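Long-range contacts in metallo-carboxypeptidase (Pseudomonas aeruginosa, PDB 4A39), which probably acts as a zinc-dependent carboxypeptidase of the M14 family, removing residues from the C-terminal ends of peptides or proteins: residues 126-131 with 217-222; 175-180 with 188-193; 268-273 with 345-350. One frame throughout, in Å; residues are numbered along the deposited sequence.

Overall arrangement
The chain first forms the N-terminal sheet and then reaches helix 128-138, whose first turn makes contact 1 with the loop after strand 212-217. That contact closes a long loop holding strands 144-151 and 157-163 at one side of the second sheet, then strand 171-177 and helix 185-196. Contact 2 lies wholly within this loop and closes a short one of its own, between strand 171-177 and the helix that follows it; Tyr126 and Arg130 of contact 1 reach Glu191 of contact 2. Further along, contact 3 pairs strands 268-275 and 343-350 around a separate loop. Strands 171-177 and 268-275 are neighbours, so contacts 2 and 3 share one sheet, the zinc and the bound inhibitor.

Contact 1. Residues 126-131 with 217-222; sequences YSRERH and VPNMNP
The Asx turn of Asn219, in the loop between strand 212-217 and helix 222-226, meets the first turn of helix 128-138 through Arg128 and His131. Asn219 OD1 accepts from Asn221 N at 2.9 Å, the donor standing 36° above the carbonyl plane, which sets the rotation of the amide. The other end of the amide, ND2, lies obliquely beside the Arg128 guanidinium, the two planes 50° apart. Asn219 ND2 is 3.3 Å from Arg128 NH1, but both are donors and no bond joins them. They are brought together by Glu187 of helix 185-196, whose OE1 accepts from Asn219 ND2 and forms a salt bridge with Arg128 NH2. Bends at chi2 and chi3 fold the arginine back, and NH2 also donates to Tyr126 O at 2.9 Å. Beside this, the His131 ring is edge-on to Pro218, with His131 CE1 3.7 Å from Pro218 CB. His131 CG lies anti to its own backbone N (chi1 173°), which carries the imidazole towards the loop. His131 ND1 is hydrogen-bonded to Glu187 and NE2 to Glu159. With a carboxylate at each ring nitrogen, His131 is probably protonated, and Glu187 would offset part of the positive charge gathered here.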
# COMPACT_ATOMS: atom_id res chain seq x y z
N TYR A 126 4.41 -4.54 -7.08
CA TYR A 126 3.27 -4.29 -7.95
C TYR A 126 3.80 -3.35 -9.03
O TYR A 126 4.01 -2.16 -8.78
CB TYR A 126 2.13 -3.61 -7.18
CG TYR A 126 0.79 -3.83 -7.84
CD1 TYR A 126 0.45 -3.17 -9.02
CD2 TYR A 126 -0.10 -4.77 -7.34
CE1 TYR A 126 -0.74 -3.45 -9.69
CE2 TYR A 126 -1.30 -5.07 -8.00
CZ TYR A 126 -1.61 -4.41 -9.17
OH TYR A 126 -2.77 -4.72 -9.84
N SER A 127 4.06 -3.89 -10.21
CA SER A 127 4.60 -3.10 -11.31
C SER A 127 3.57 -2.20 -11.97
O SER A 127 2.37 -2.38 -11.79
CB SER A 127 5.20 -4.01 -12.38
OG SER A 127 4.19 -4.71 -13.08
N ARG A 128 4.03 -1.24 -12.76
CA ARG A 128 3.11 -0.35 -13.45
C ARG A 128 2.48 -1.13 -14.60
O ARG A 128 1.40 -0.77 -15.08
CB ARG A 128 3.84 0.89 -13.99
CG ARG A 128 4.54 1.74 -12.93
CD ARG A 128 3.58 2.22 -11.86
NE ARG A 128 3.39 1.21 -10.81
CZ ARG A 128 2.26 1.05 -10.12
NH1 ARG A 128 1.21 1.82 -10.36
NH2 ARG A 128 2.19 0.11 -9.18
N GLU A 129 3.16 -2.19 -15.04
CA GLU A 129 2.61 -3.01 -16.12
C GLU A 129 1.40 -3.74 -15.55
O GLU A 129 0.37 -3.85 -16.22
CB GLU A 129 3.65 -4.00 -16.66
CG GLU A 129 4.78 -3.30 -17.42
CD GLU A 129 5.65 -4.24 -18.24
OE1 GLU A 129 6.05 -5.31 -17.73
OE2 GLU A 129 5.95 -3.90 -19.41
N ARG A 130 1.51 -4.20 -14.31
CA ARG A 130 0.40 -4.89 -13.67
C ARG A 130 -0.70 -3.86 -13.43
O ARG A 130 -1.89 -4.17 -13.51
CB ARG A 130 0.83 -5.52 -12.34
CG ARG A 130 -0.20 -6.50 -11.79
CD ARG A 130 0.22 -7.14 -10.48
NE ARG A 130 -0.74 -8.17 -10.09
CZ ARG A 130 -0.69 -9.43 -10.50
NH1 ARG A 130 0.28 -9.85 -11.30
NH2 ARG A 130 -1.64 -10.29 -10.12
N HIS A 131 -0.30 -2.62 -13.13
CA HIS A 131 -1.25 -1.54 -12.90
C HIS A 131 -2.09 -1.33 -14.15
O HIS A 131 -3.32 -1.18 -14.07
CB HIS A 131 -0.51 -0.23 -12.57
CG HIS A 131 -1.40 0.96 -12.48
ND1 HIS A 131 -2.17 1.24 -11.37
CD2 HIS A 131 -1.68 1.94 -13.38
CE1 HIS A 131 -2.87 2.34 -11.58
NE2 HIS A 131 -2.59 2.78 -12.80
N VAL A 217 -8.74 5.05 -6.55
CA VAL A 217 -7.47 5.49 -7.13
C VAL A 217 -6.47 4.38 -6.81
O VAL A 217 -5.90 4.35 -5.72
CB VAL A 217 -6.96 6.81 -6.51
CG1 VAL A 217 -5.59 7.15 -7.09
CG2 VAL A 217 -7.94 7.95 -6.79
N PRO A 218 -6.26 3.45 -7.75
CA PRO A 218 -5.34 2.32 -7.60
C PRO A 218 -3.90 2.66 -7.20
O PRO A 218 -3.27 1.90 -6.46
CB PRO A 218 -5.41 1.63 -8.95
CG PRO A 218 -6.83 1.87 -9.36
CD PRO A 218 -7.01 3.33 -9.02
N ASN A 219 -3.38 3.77 -7.71
CA ASN A 219 -2.02 4.17 -7.35
C ASN A 219 -1.81 5.68 -7.38
O ASN A 219 -1.90 6.32 -8.42
CB ASN A 219 -0.99 3.48 -8.25
CG ASN A 219 0.42 3.61 -7.70
OD1 ASN A 219 1.02 4.69 -7.74
ND2 ASN A 219 0.96 2.51 -7.17
N MET A 220 -1.53 6.22 -6.20
CA MET A 220 -1.33 7.65 -5.99
C MET A 220 0.07 8.18 -6.28
O MET A 220 0.27 9.39 -6.23
CB MET A 220 -1.66 8.02 -4.54
CG MET A 220 -3.13 8.04 -4.18
SD MET A 220 -3.98 9.43 -4.95
CE MET A 220 -3.18 10.81 -4.11
N ASN A 221 1.02 7.30 -6.57
CA ASN A 221 2.40 7.74 -6.79
C ASN A 221 3.11 6.86 -7.82
O ASN A 221 4.05 6.13 -7.48
CB ASN A 221 3.17 7.68 -5.46
CG ASN A 221 4.37 8.60 -5.42
OD1 ASN A 221 4.99 8.90 -6.45
ND2 ASN A 221 4.74 9.03 -4.22
N PRO A 222 2.68 6.91 -9.08
CA PRO A 222 3.31 6.09 -10.12
C PRO A 222 4.79 6.39 -10.34
O PRO A 222 5.56 5.47 -10.62
CB PRO A 222 2.46 6.39 -11.36
CG PRO A 222 1.95 7.78 -11.11
CD PRO A 222 1.58 7.72 -9.64

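Contact 2. Residues 175-180 with 188-193; sequences VIAQQH and WFMEGL. With ZN (zinc ion), chain C; GEM ((2-guanidinoethylmercapto)succinic acid), chain D.
His180 ND1 binds the zinc ion at 2.1 Å, and the other ring nitrogen, NE2, is hydrogen-bonded to Asp238, so the imidazole is held from two sides. The carboxylate oxygen O13 of the inhibitor is a further zinc ligand, at 2.2 Å from the metal, while O14 of its other carboxylate lies in the plane of the His180 ring at the edge. Glu183 and His273 complete the protein's share of the site; His180 and Glu183 form the HxxE metal-binding motif of M14 peptidases. The histidine sits just past the C-terminal end of strand 171-177, where Gln178 takes a left-handed backbone conformation and the chain turns out of the sheet. Three to five residues back, at Ala177 and Val175, the strand packs on helix 185-196, which runs roughly antiparallel to it (141°) with the axes 9.1 Å apart. The helix belongs to the beta-alpha-beta crossover leading to the parallel neighbour, strand 212-217. Met190 and Val175 make up most of the interface. The methionine chain is bent at chi2 and chi3 and slides past Val175 in the opposite direction, so that successive atoms touch different places on the strand. Met190 CG presses on Ala177 CB at 3.4 Å, tighter than usual for two carbons; Met190 SD lies 3.6 Å from Val175 CG1; and Met190 CE reaches back to Val175 O at 3.5 Å. Val175 CG1, anti to the backbone N (chi1 -177°), also touches the helix residues one position before and three after Met190, 4.3 Å from Phe189 CE1 and equally far from Leu193 CD1. Beyond these two residues comes helix 366-383, with Leu372 and Val376 against Phe189 and Leu377 against Leu193.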
# COMPACT_ATOMS: atom_id res chain seq x y z
N VAL A 175 -11.58 5.35 -1.95
CA VAL A 175 -10.46 4.51 -1.55
C VAL A 175 -9.28 4.83 -2.45
O VAL A 175 -9.37 4.68 -3.67
CB VAL A 175 -10.79 3.01 -1.71
CG1 VAL A 175 -9.63 2.17 -1.20
CG2 VAL A 175 -12.06 2.68 -0.95
N ILE A 176 -8.18 5.31 -1.85
CA ILE A 176 -6.98 5.62 -2.61
C ILE A 176 -5.82 4.80 -2.04
O ILE A 176 -5.81 4.46 -0.85
CB ILE A 176 -6.63 7.13 -2.57
CG1 ILE A 176 -6.18 7.55 -1.18
CG2 ILE A 176 -7.86 7.95 -3.00
CD1 ILE A 176 -5.73 8.99 -1.11
N ALA A 177 -4.84 4.49 -2.88
CA ALA A 177 -3.74 3.65 -2.43
C ALA A 177 -2.33 4.05 -2.85
O ALA A 177 -2.12 4.74 -3.85
CB ALA A 177 -3.99 2.22 -2.89
N GLN A 178 -1.38 3.58 -2.06
CA GLN A 178 0.05 3.76 -2.27
C GLN A 178 0.60 5.17 -2.48
O GLN A 178 1.35 5.42 -3.42
CB GLN A 178 0.50 2.85 -3.43
CG GLN A 178 1.80 2.07 -3.13
CD GLN A 178 2.07 0.95 -4.13
OE1 GLN A 178 1.19 0.15 -4.43
NE2 GLN A 178 3.30 0.89 -4.64
N GLN A 179 0.21 6.10 -1.60
CA GLN A 179 0.75 7.45 -1.68
C GLN A 179 2.26 7.34 -1.46
O GLN A 179 3.04 8.13 -1.98
CB GLN A 179 0.17 8.35 -0.59
CG GLN A 179 -1.23 8.83 -0.86
CD GLN A 179 -1.61 9.92 0.13
OE1 GLN A 179 -1.19 11.07 -0.02
NE2 GLN A 179 -2.37 9.55 1.15
N HIS A 180 2.66 6.36 -0.65
CA HIS A 180 4.07 6.10 -0.38
C HIS A 180 4.40 4.93 -1.31
O HIS A 180 3.92 3.81 -1.11
CB HIS A 180 4.26 5.74 1.09
CG HIS A 180 3.97 6.88 2.01
ND1 HIS A 180 3.19 6.75 3.14
CD2 HIS A 180 4.35 8.18 1.96
CE1 HIS A 180 3.10 7.92 3.75
NE2 HIS A 180 3.80 8.81 3.05
N TRP A 188 -1.98 -3.94 -4.16
CA TRP A 188 -2.44 -5.33 -4.18
C TRP A 188 -3.85 -5.34 -3.57
O TRP A 188 -4.75 -6.02 -4.06
CB TRP A 188 -1.51 -6.24 -3.37
CG TRP A 188 -0.29 -6.68 -4.13
CD1 TRP A 188 1.00 -6.26 -3.94
CD2 TRP A 188 -0.25 -7.62 -5.21
NE1 TRP A 188 1.83 -6.88 -4.83
CE2 TRP A 188 1.10 -7.72 -5.62
CE3 TRP A 188 -1.22 -8.39 -5.87
CZ2 TRP A 188 1.50 -8.56 -6.66
CZ3 TRP A 188 -0.82 -9.23 -6.91
CH2 TRP A 188 0.54 -9.31 -7.29
N PHE A 189 -4.02 -4.57 -2.50
CA PHE A 189 -5.32 -4.44 -1.82
C PHE A 189 -6.36 -3.96 -2.85
O PHE A 189 -7.48 -4.48 -2.90
CB PHE A 189 -5.18 -3.43 -0.67
CG PHE A 189 -6.48 -3.06 0.02
CD1 PHE A 189 -7.36 -2.15 -0.57
CD2 PHE A 189 -6.78 -3.57 1.28
CE1 PHE A 189 -8.52 -1.75 0.09
CE2 PHE A 189 -7.95 -3.17 1.95
CZ PHE A 189 -8.82 -2.26 1.35
N MET A 190 -5.98 -2.99 -3.66
CA MET A 190 -6.89 -2.45 -4.68
C MET A 190 -7.23 -3.49 -5.74
O MET A 190 -8.36 -3.53 -6.22
CB MET A 190 -6.26 -1.22 -5.34
CG MET A 190 -5.94 -0.09 -4.37
SD MET A 190 -7.39 0.57 -3.49
CE MET A 190 -8.14 1.57 -4.78
N GLU A 191 -6.27 -4.34 -6.10
CA GLU A 191 -6.53 -5.37 -7.10
C GLU A 191 -7.61 -6.34 -6.59
O GLU A 191 -8.48 -6.77 -7.35
CB GLU A 191 -5.25 -6.15 -7.44
CG GLU A 191 -5.48 -7.30 -8.43
CD GLU A 191 -4.20 -7.99 -8.85
OE1 GLU A 191 -3.30 -7.31 -9.37
OE2 GLU A 191 -4.11 -9.22 -8.68
N GLY A 192 -7.54 -6.69 -5.31
CA GLY A 192 -8.52 -7.59 -4.74
C GLY A 192 -9.90 -6.97 -4.74
O GLY A 192 -10.91 -7.63 -5.05
N LEU A 193 -9.95 -5.69 -4.38
CA LEU A 193 -11.20 -4.95 -4.33
C LEU A 193 -11.85 -4.93 -5.71
O LEU A 193 -13.01 -5.29 -5.88
CB LEU A 193 -10.90 -3.52 -3.84
CG LEU A 193 -12.04 -2.55 -3.49
CD1 LEU A 193 -11.48 -1.42 -2.63
CD2 LEU A 193 -12.67 -2.01 -4.76
ZN ZN C . 2.38 5.05 4.05
C8 GEM D . 1.24 7.15 8.09
S7 GEM D . -0.37 6.96 7.25
C6 GEM D . -1.51 7.36 8.62
C5 GEM D . -0.98 7.01 10.02
N3 GEM D . 0.09 7.93 10.40
C1 GEM D . -0.09 8.76 11.43
N4 GEM D . -1.24 8.75 12.08
N2 GEM D . 0.88 9.60 11.79
C9 GEM D . 2.12 8.20 7.41
O14 GEM D . 1.61 8.86 6.47
O15 GEM D . 3.28 8.33 7.84
C10 GEM D . 1.97 5.81 8.18
C11 GEM D . 2.29 5.24 6.79
O12 GEM D . 1.93 4.06 6.55
O13 GEM D . 2.89 5.99 6.00

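Contact 3. Residues 268-273 with 345-350; sequences LFLDIH and FTIEMP. With ZN (zinc ion), chain C; GEM ((2-guanidinoethylmercapto)succinic acid), chain D.
His273 and Glu348, paired on adjacent parallel strands of the central sheet of the M14 catalytic domain, meet at the zinc site. His273 ND1 binds the zinc at 2.2 Å, and the inhibitor's sulfur S7 sits over the centre of the imidazole, 3.6 Å above its plane. Glu348, the predicted proton donor/acceptor, has a chain bent at chi2 (-74°) that turns its carboxylate towards the histidine strand: Glu348 OE2 comes to 3.3 Å from His273 CB. The same Glu348 OE2 lies 2.8 Å from O12 of the inhibitor. The Thr346 methyl touches both the ring and the inhibitor, with Thr346 CG2 3.5 Å from His273 CD2.

In the second shell, Asp271 fixes the rotation of the imidazole. His273 NE2 donates to Asp271 OD2 at 2.6 Å, within the plane of its own ring but well above that of the carboxylate. A water donates to the same OD2 and is hydrogen-bonded to Thr346 OG1, while Asp271 OD1 accepts from NE2 of Gln179, the residue just before the zinc ligand His180.

All of this rests on the backbone ladder. Asp271 and His273 each donate to the facing strand and accept from it, the bond from Asp271 N to Phe345 O being nearly straight (170°); the last, from Met349 N to His273 O, is longer at 3.2 Å. On the opposite face, Leu270 lies alongside Phe345, and Ile272 alongside Ile347. Helix 366-383 covers Leu270 and Met349, and there Met349 CE is pressed to 3.4 Å from Ile272 CG2.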
# COMPACT_ATOMS: atom_id res chain seq x y z
N LEU A 268 -17.10 8.56 2.71
CA LEU A 268 -16.24 7.54 3.30
C LEU A 268 -14.88 7.67 2.64
O LEU A 268 -14.80 7.91 1.44
CB LEU A 268 -16.78 6.13 3.02
CG LEU A 268 -15.81 5.02 3.45
CD1 LEU A 268 -16.01 4.72 4.92
CD2 LEU A 268 -16.04 3.78 2.61
N PHE A 269 -13.82 7.53 3.43
CA PHE A 269 -12.48 7.63 2.87
C PHE A 269 -11.51 6.65 3.50
O PHE A 269 -11.32 6.64 4.72
CB PHE A 269 -11.92 9.05 3.07
CG PHE A 269 -10.52 9.22 2.56
CD1 PHE A 269 -10.24 9.11 1.20
CD2 PHE A 269 -9.47 9.47 3.44
CE1 PHE A 269 -8.93 9.25 0.72
CE2 PHE A 269 -8.16 9.61 2.98
CZ PHE A 269 -7.89 9.50 1.62
N LEU A 270 -10.89 5.82 2.66
CA LEU A 270 -9.91 4.85 3.14
C LEU A 270 -8.61 5.11 2.38
O LEU A 270 -8.59 5.12 1.15
CB LEU A 270 -10.39 3.42 2.87
CG LEU A 270 -11.70 2.99 3.55
CD1 LEU A 270 -12.02 1.55 3.18
CD2 LEU A 270 -11.57 3.14 5.06
N ASP A 271 -7.53 5.34 3.13
CA ASP A 271 -6.21 5.61 2.57
C ASP A 271 -5.39 4.36 2.87
O ASP A 271 -5.07 4.08 4.02
CB ASP A 271 -5.64 6.86 3.27
CG ASP A 271 -4.34 7.34 2.67
OD1 ASP A 271 -4.02 7.00 1.51
OD2 ASP A 271 -3.63 8.10 3.37
N ILE A 272 -5.05 3.60 1.83
CA ILE A 272 -4.33 2.34 1.99
C ILE A 272 -2.80 2.47 2.04
O ILE A 272 -2.18 2.96 1.10
CB ILE A 272 -4.71 1.35 0.86
CG1 ILE A 272 -6.22 1.38 0.62
CG2 ILE A 272 -4.29 -0.07 1.26
CD1 ILE A 272 -7.08 1.09 1.85
N HIS A 273 -2.23 2.00 3.15
CA HIS A 273 -0.79 2.06 3.43
C HIS A 273 -0.22 0.74 3.94
O HIS A 273 -0.93 -0.26 4.08
CB HIS A 273 -0.51 3.11 4.52
CG HIS A 273 -0.76 4.53 4.11
ND1 HIS A 273 0.26 5.42 3.88
CD2 HIS A 273 -1.91 5.22 3.95
CE1 HIS A 273 -0.25 6.61 3.59
NE2 HIS A 273 -1.57 6.51 3.63
N PHE A 345 -10.26 6.36 7.52
CA PHE A 345 -9.21 5.55 8.13
C PHE A 345 -7.98 5.44 7.25
O PHE A 345 -8.05 5.54 6.02
CB PHE A 345 -9.67 4.10 8.33
CG PHE A 345 -10.54 3.86 9.53
CD1 PHE A 345 -10.03 4.00 10.81
CD2 PHE A 345 -11.84 3.41 9.36
CE1 PHE A 345 -10.80 3.67 11.92
CE2 PHE A 345 -12.63 3.08 10.47
CZ PHE A 345 -12.11 3.21 11.75
N THR A 346 -6.84 5.21 7.90
CA THR A 346 -5.61 4.95 7.20
C THR A 346 -5.55 3.44 7.46
O THR A 346 -5.54 3.04 8.62
CB THR A 346 -4.39 5.61 7.87
OG1 THR A 346 -4.49 7.03 7.75
CG2 THR A 346 -3.11 5.14 7.20
N ILE A 347 -5.57 2.63 6.41
CA ILE A 347 -5.51 1.18 6.59
C ILE A 347 -4.04 0.79 6.50
O ILE A 347 -3.34 1.20 5.57
CB ILE A 347 -6.32 0.42 5.49
CG1 ILE A 347 -7.80 0.80 5.58
CG2 ILE A 347 -6.14 -1.08 5.66
CD1 ILE A 347 -8.46 0.42 6.90
N GLU A 348 -3.58 -0.01 7.46
CA GLU A 348 -2.18 -0.41 7.51
C GLU A 348 -1.96 -1.92 7.48
O GLU A 348 -2.42 -2.64 8.36
CB GLU A 348 -1.53 0.15 8.77
CG GLU A 348 -1.49 1.67 8.87
CD GLU A 348 -0.47 2.30 7.96
OE1 GLU A 348 0.40 1.57 7.43
OE2 GLU A 348 -0.52 3.53 7.78
N MET A 349 -1.26 -2.38 6.45
CA MET A 349 -0.92 -3.80 6.31
C MET A 349 0.58 -3.91 6.59
O MET A 349 1.36 -3.02 6.25
CB MET A 349 -1.25 -4.30 4.91
CG MET A 349 -2.74 -4.41 4.63
SD MET A 349 -3.05 -4.71 2.88
CE MET A 349 -2.95 -3.01 2.25
N PRO A 350 1.00 -5.02 7.21
CA PRO A 350 2.41 -5.24 7.55
C PRO A 350 3.36 -5.72 6.45
O PRO A 350 2.97 -6.45 5.55
CB PRO A 350 2.32 -6.26 8.67
CG PRO A 350 1.20 -7.15 8.19
CD PRO A 350 0.17 -6.13 7.70
ZN ZN C . 2.38 5.05 4.05
C8 GEM D . 1.24 7.15 8.09
S7 GEM D . -0.37 6.96 7.25
C6 GEM D . -1.51 7.36 8.62
C5 GEM D . -0.98 7.01 10.02
N3 GEM D . 0.09 7.93 10.40
C1 GEM D . -0.09 8.76 11.43
N4 GEM D . -1.24 8.75 12.08
N2 GEM D . 0.88 9.60 11.79
C9 GEM D . 2.12 8.20 7.41
O14 GEM D . 1.61 8.86 6.47
O15 GEM D . 3.28 8.33 7.84
C10 GEM D . 1.97 5.81 8.18
C11 GEM D . 2.29 5.24 6.79
O12 GEM D . 1.93 4.06 6.55
O13 GEM D . 2.89 5.99 6.00
O HOH W 1 -3.68 9.26 5.90